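Local coordinates for universal stress protein A-like protein (Arabidopsis thaliana, PDB 2GM3) that binds AMP as a member of the universal stress protein family, though its wider cellular role is not established, at residues C27-E32 / K162-E167. Residues are numbered along the deposited sequence; the frame is centred on the assembly and turned at random.
Sequences CKRAFE and KRNADE. With AMP (adenosine monophosphate), chain G.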
ATOM      1  N   CYS A  27     -12.160   5.917   1.063  1.00 56.91           N
ATOM      2  CA  CYS A  27     -12.029   4.836   0.103  1.00 57.14           C
ATOM      3  C   CYS A  27     -12.190   5.400  -1.291  1.00 56.97           C
ATOM      4  O   CYS A  27     -11.647   4.860  -2.228  1.00 58.21           O
ATOM      5  CB  CYS A  27     -13.008   3.698   0.374  1.00 57.56           C
ATOM      6  SG  CYS A  27     -14.694   3.980  -0.269  1.00 60.80           S
ATOM      7  N   LYS A  28     -12.887   6.507  -1.424  1.00 56.32           N
ATOM      8  CA  LYS A  28     -13.046   7.153  -2.689  1.00 56.94           C
ATOM      9  C   LYS A  28     -11.705   7.737  -3.114  1.00 57.25           C
ATOM     10  O   LYS A  28     -11.250   7.548  -4.264  1.00 57.54           O
ATOM     11  CB  LYS A  28     -14.089   8.269  -2.582  1.00 56.44           C
ATOM     12  CG  LYS A  28     -14.658   8.705  -3.931  1.00 58.24           C
ATOM     13  CD  LYS A  28     -15.688   9.855  -3.804  1.00 57.83           C
ATOM     14  CE  LYS A  28     -15.775  10.620  -5.113  1.00 61.30           C
ATOM     15  NZ  LYS A  28     -16.941  11.574  -5.146  1.00 62.13           N
ATOM     16  N   ARG A  29     -11.083   8.464  -2.191  1.00 57.01           N
ATOM     17  CA  ARG A  29      -9.766   9.002  -2.414  1.00 57.13           C
ATOM     18  C   ARG A  29      -8.794   7.875  -2.742  1.00 57.27           C
ATOM     19  O   ARG A  29      -8.023   7.962  -3.709  1.00 56.77           O
ATOM     20  CB  ARG A  29      -9.287   9.807  -1.193  1.00 56.98           C
ATOM     21  CG  ARG A  29      -7.834  10.206  -1.291  1.00 57.07           C
ATOM     22  CD  ARG A  29      -7.615  11.089  -2.540  1.00 57.69           C
ATOM     23  NE  ARG A  29      -8.642  12.109  -2.604  1.00 57.78           N
ATOM     24  CZ  ARG A  29      -9.255  12.491  -3.708  1.00 60.25           C
ATOM     25  NH1 ARG A  29      -8.927  11.954  -4.885  1.00 61.51           N
ATOM     26  NH2 ARG A  29     -10.200  13.412  -3.630  1.00 58.91           N
ATOM     27  N   ALA A  30      -8.875   6.804  -1.951  1.00 57.04           N
ATOM     28  CA  ALA A  30      -8.030   5.637  -2.153  1.00 57.49           C
ATOM     29  C   ALA A  30      -8.165   5.042  -3.563  1.00 57.67           C
ATOM     30  O   ALA A  30      -7.169   4.737  -4.214  1.00 57.65           O
ATOM     31  CB  ALA A  30      -8.359   4.600  -1.129  1.00 56.55           C
ATOM     32  N   PHE A  31      -9.407   4.866  -3.999  1.00 57.42           N
ATOM     33  CA  PHE A  31      -9.703   4.343  -5.327  1.00 57.40           C
ATOM     34  C   PHE A  31      -9.217   5.301  -6.406  1.00 57.73           C
ATOM     35  O   PHE A  31      -8.507   4.899  -7.302  1.00 58.30           O
ATOM     36  CB  PHE A  31     -11.201   4.172  -5.479  1.00 56.61           C
ATOM     37  CG  PHE A  31     -11.636   3.714  -6.837  1.00 55.97           C
ATOM     38  CD1 PHE A  31     -11.691   2.345  -7.135  1.00 53.96           C
ATOM     39  CD2 PHE A  31     -12.101   4.642  -7.783  1.00 54.28           C
ATOM     40  CE1 PHE A  31     -12.125   1.922  -8.378  1.00 55.24           C
ATOM     41  CE2 PHE A  31     -12.562   4.216  -9.021  1.00 54.98           C
ATOM     42  CZ  PHE A  31     -12.583   2.854  -9.317  1.00 54.66           C
ATOM     43  N   GLU A  32      -9.591   6.562  -6.322  1.00 57.66           N
ATOM     44  CA  GLU A  32      -9.196   7.513  -7.360  1.00 58.89           C
ATOM     45  C   GLU A  32      -7.680   7.689  -7.467  1.00 58.71           C
ATOM     46  O   GLU A  32      -7.143   7.813  -8.549  1.00 58.63           O
ATOM     47  CB  GLU A  32      -9.856   8.878  -7.161  1.00 58.44           C
ATOM     48  CG  GLU A  32     -11.375   8.729  -7.201  1.00 62.51           C
ATOM     49  CD  GLU A  32     -12.135  10.029  -7.319  1.00 67.49           C
ATOM     50  OE1 GLU A  32     -11.652  11.084  -6.839  1.00 66.96           O
ATOM     51  OE2 GLU A  32     -13.246   9.960  -7.895  1.00 70.75           O
ATOM     52  N   LYS A 162      -4.428   8.018   2.641  1.00 57.88           N
ATOM     53  CA  LYS A 162      -5.126   8.953   3.501  1.00 58.18           C
ATOM     54  C   LYS A 162      -5.729  10.026   2.645  1.00 58.40           C
ATOM     55  O   LYS A 162      -5.332  10.192   1.508  1.00 59.06           O
ATOM     56  CB  LYS A 162      -4.190   9.618   4.498  1.00 57.82           C
ATOM     57  CG  LYS A 162      -3.733   8.683   5.609  1.00 60.24           C
ATOM     58  CD  LYS A 162      -2.498   9.270   6.321  1.00 60.99           C
ATOM     59  CE  LYS A 162      -1.794   8.232   7.199  1.00 64.20           C
ATOM     60  NZ  LYS A 162      -0.264   8.409   7.129  1.00 66.56           N
ATOM     61  N   ARG A 163      -6.689  10.763   3.190  1.00 58.64           N
ATOM     62  CA  ARG A 163      -7.434  11.760   2.449  1.00 58.41           C
ATOM     63  C   ARG A 163      -6.601  13.005   2.294  1.00 59.39           C
ATOM     64  O   ARG A 163      -5.674  13.229   3.065  1.00 59.84           O
ATOM     65  CB  ARG A 163      -8.737  12.092   3.187  1.00 58.15           C
ATOM     66  CG  ARG A 163      -9.720  10.892   3.203  1.00 57.68           C
ATOM     67  CD  ARG A 163     -10.811  11.038   4.222  1.00 53.76           C
ATOM     68  NE  ARG A 163     -10.241  11.223   5.534  1.00 54.83           N
ATOM     69  CZ  ARG A 163     -10.944  11.162   6.643  1.00 55.92           C
ATOM     70  NH1 ARG A 163     -12.256  10.913   6.575  1.00 56.03           N
ATOM     71  NH2 ARG A 163     -10.343  11.364   7.807  1.00 55.61           N
ATOM     72  N   ASN A 164      -6.920  13.818   1.293  1.00 59.83           N
ATOM     73  CA  ASN A 164      -6.314  15.134   1.168  1.00 60.40           C
ATOM     74  C   ASN A 164      -6.748  15.984   2.344  1.00 60.49           C
ATOM     75  O   ASN A 164      -7.827  15.802   2.888  1.00 60.67           O
ATOM     76  CB  ASN A 164      -6.732  15.810  -0.155  1.00 60.77           C
ATOM     77  CG  ASN A 164      -6.311  15.001  -1.400  1.00 63.54           C
ATOM     78  OD1 ASN A 164      -5.336  14.235  -1.362  1.00 66.02           O
ATOM     79  ND2 ASN A 164      -7.044  15.167  -2.499  1.00 64.17           N
ATOM     80  N   ALA A 165      -5.903  16.926   2.735  1.00 60.79           N
ATOM     81  CA  ALA A 165      -6.232  17.854   3.801  1.00 60.78           C
ATOM     82  C   ALA A 165      -7.570  18.549   3.541  1.00 60.96           C
ATOM     83  O   ALA A 165      -8.359  18.781   4.470  1.00 61.19           O
ATOM     84  CB  ALA A 165      -5.122  18.905   3.956  1.00 60.54           C
ATOM     85  N   ASP A 166      -7.826  18.888   2.279  1.00 60.88           N
ATOM     86  CA  ASP A 166      -8.973  19.746   1.963  1.00 60.99           C
ATOM     87  C   ASP A 166     -10.289  18.977   1.869  1.00 60.46           C
ATOM     88  O   ASP A 166     -11.342  19.572   1.638  1.00 60.63           O
ATOM     89  CB  ASP A 166      -8.730  20.607   0.705  1.00 61.81           C
ATOM     90  CG  ASP A 166      -8.655  19.772  -0.580  1.00 63.40           C
ATOM     91  OD1 ASP A 166      -8.416  20.360  -1.666  1.00 64.69           O
ATOM     92  OD2 ASP A 166      -8.846  18.538  -0.502  1.00 64.82           O
ATOM     93  N   GLU A 167     -10.237  17.664   2.044  1.00 59.67           N
ATOM     94  CA  GLU A 167     -11.456  16.860   2.067  1.00 59.00           C
ATOM     95  C   GLU A 167     -11.601  16.100   3.382  1.00 58.50           C
ATOM     96  O   GLU A 167     -12.514  15.311   3.543  1.00 58.76           O
ATOM     97  CB  GLU A 167     -11.489  15.886   0.892  1.00 58.59           C
ATOM     98  CG  GLU A 167     -10.435  14.832   1.010  1.00 59.33           C
ATOM     99  CD  GLU A 167     -10.361  13.911  -0.169  1.00 59.93           C
ATOM    100  OE1 GLU A 167      -9.281  13.291  -0.308  1.00 58.94           O
ATOM    101  OE2 GLU A 167     -11.357  13.816  -0.941  1.00 60.81           O
TER
HETATM  102  P   AMP G 176      -9.913   3.296   8.780  1.00 36.27           P
HETATM  103  O1P AMP G 176     -11.016   2.667   9.421  1.00 39.56           O
HETATM  104  O2P AMP G 176     -10.019   4.772   8.673  1.00 34.63           O
HETATM  105  O3P AMP G 176      -8.578   2.893   9.185  1.00 32.77           O
HETATM  106  O5' AMP G 176      -9.912   2.852   7.250  1.00 34.90           O
HETATM  107  C5' AMP G 176     -10.981   3.222   6.408  1.00 31.51           C
HETATM  108  C4' AMP G 176     -10.907   2.292   5.226  1.00 33.03           C
HETATM  109  O4' AMP G 176     -11.217   0.907   5.602  1.00 35.15           O
HETATM  110  C3' AMP G 176     -11.898   2.638   4.151  1.00 33.38           C
HETATM  111  O3' AMP G 176     -11.315   3.693   3.332  1.00 31.87           O
HETATM  112  C2' AMP G 176     -11.969   1.324   3.388  1.00 33.90           C
HETATM  113  O2' AMP G 176     -10.874   1.266   2.473  1.00 31.27           O
HETATM  114  C1' AMP G 176     -11.811   0.272   4.480  1.00 33.28           C
HETATM  115  N9  AMP G 176     -13.151  -0.076   4.992  1.00 36.36           N
HETATM  116  C8  AMP G 176     -13.782   0.414   6.085  1.00 34.22           C
HETATM  117  N7  AMP G 176     -14.990  -0.165   6.194  1.00 33.75           N
HETATM  118  C5  AMP G 176     -15.111  -1.051   5.198  1.00 36.14           C
HETATM  119  C6  AMP G 176     -16.096  -1.956   4.790  1.00 33.50           C
HETATM  120  N6  AMP G 176     -17.246  -2.098   5.424  1.00 33.23           N
HETATM  121  N1  AMP G 176     -15.870  -2.693   3.710  1.00 33.41           N
HETATM  122  C2  AMP G 176     -14.759  -2.607   3.006  1.00 34.77           C
HETATM  123  N3  AMP G 176     -13.791  -1.772   3.353  1.00 37.48           N
HETATM  124  C4  AMP G 176     -13.942  -0.990   4.439  1.00 36.75           C
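K162 meets R29 through its backbone: the carbonyl O of K162 lies 3.8 Å from CG of R29, a van der Waals approach, while the lysine side chain runs off to the second subunit, where NZ donates to the carbonyl of V151. At R163 the backbones come nearest, with the two CA atoms of R29 and R163 6.1 Å apart, and the same CG of R29 packs against CA of R163. The R163 side chain passes beside I25 and S26, and its guanidinium donates to the carbonyls of P172 and D174 and forms a salt bridge with D175. N164 brings ND2 over one face of the R29 guanidinium, offset toward its rim, with the amide and guanidinium planes 10° apart; ND2 of N164 and NE of R29, 3.5 Å apart, are both donors, so no hydrogen bond joins them. The contact thus fastens the loop after 158-162, the outermost strand within the chain of the five-stranded parallel sheet of this α/β fold, to helix 25-39, whose first turn carries the AMP-binding residues S26 and C27. E167 completes it with a bidentate, side-on salt bridge. NE of R29 gives OE1 of E167 a nearly straight bond (178°), in the guanidinium plane and to the syn lone pair. NH2 of R29 reaches OE2 of E167 at 3.0 Å, on the syn side but well out of the carboxylate plane. The anti lone pair of E167 OE1 accepts the backbone N of N164 at 2.9 Å, so two donors grip one oxygen. Bends at chi2 (60°) and chi3 fold R29 round to present this edge, and NH1 makes a long salt bridge to E32 OE1. A methionine in place of R29 would probably leave the E167 carboxylate held by the N164 backbone N-H but without its cationic mate, and remove the positive charge beside E32.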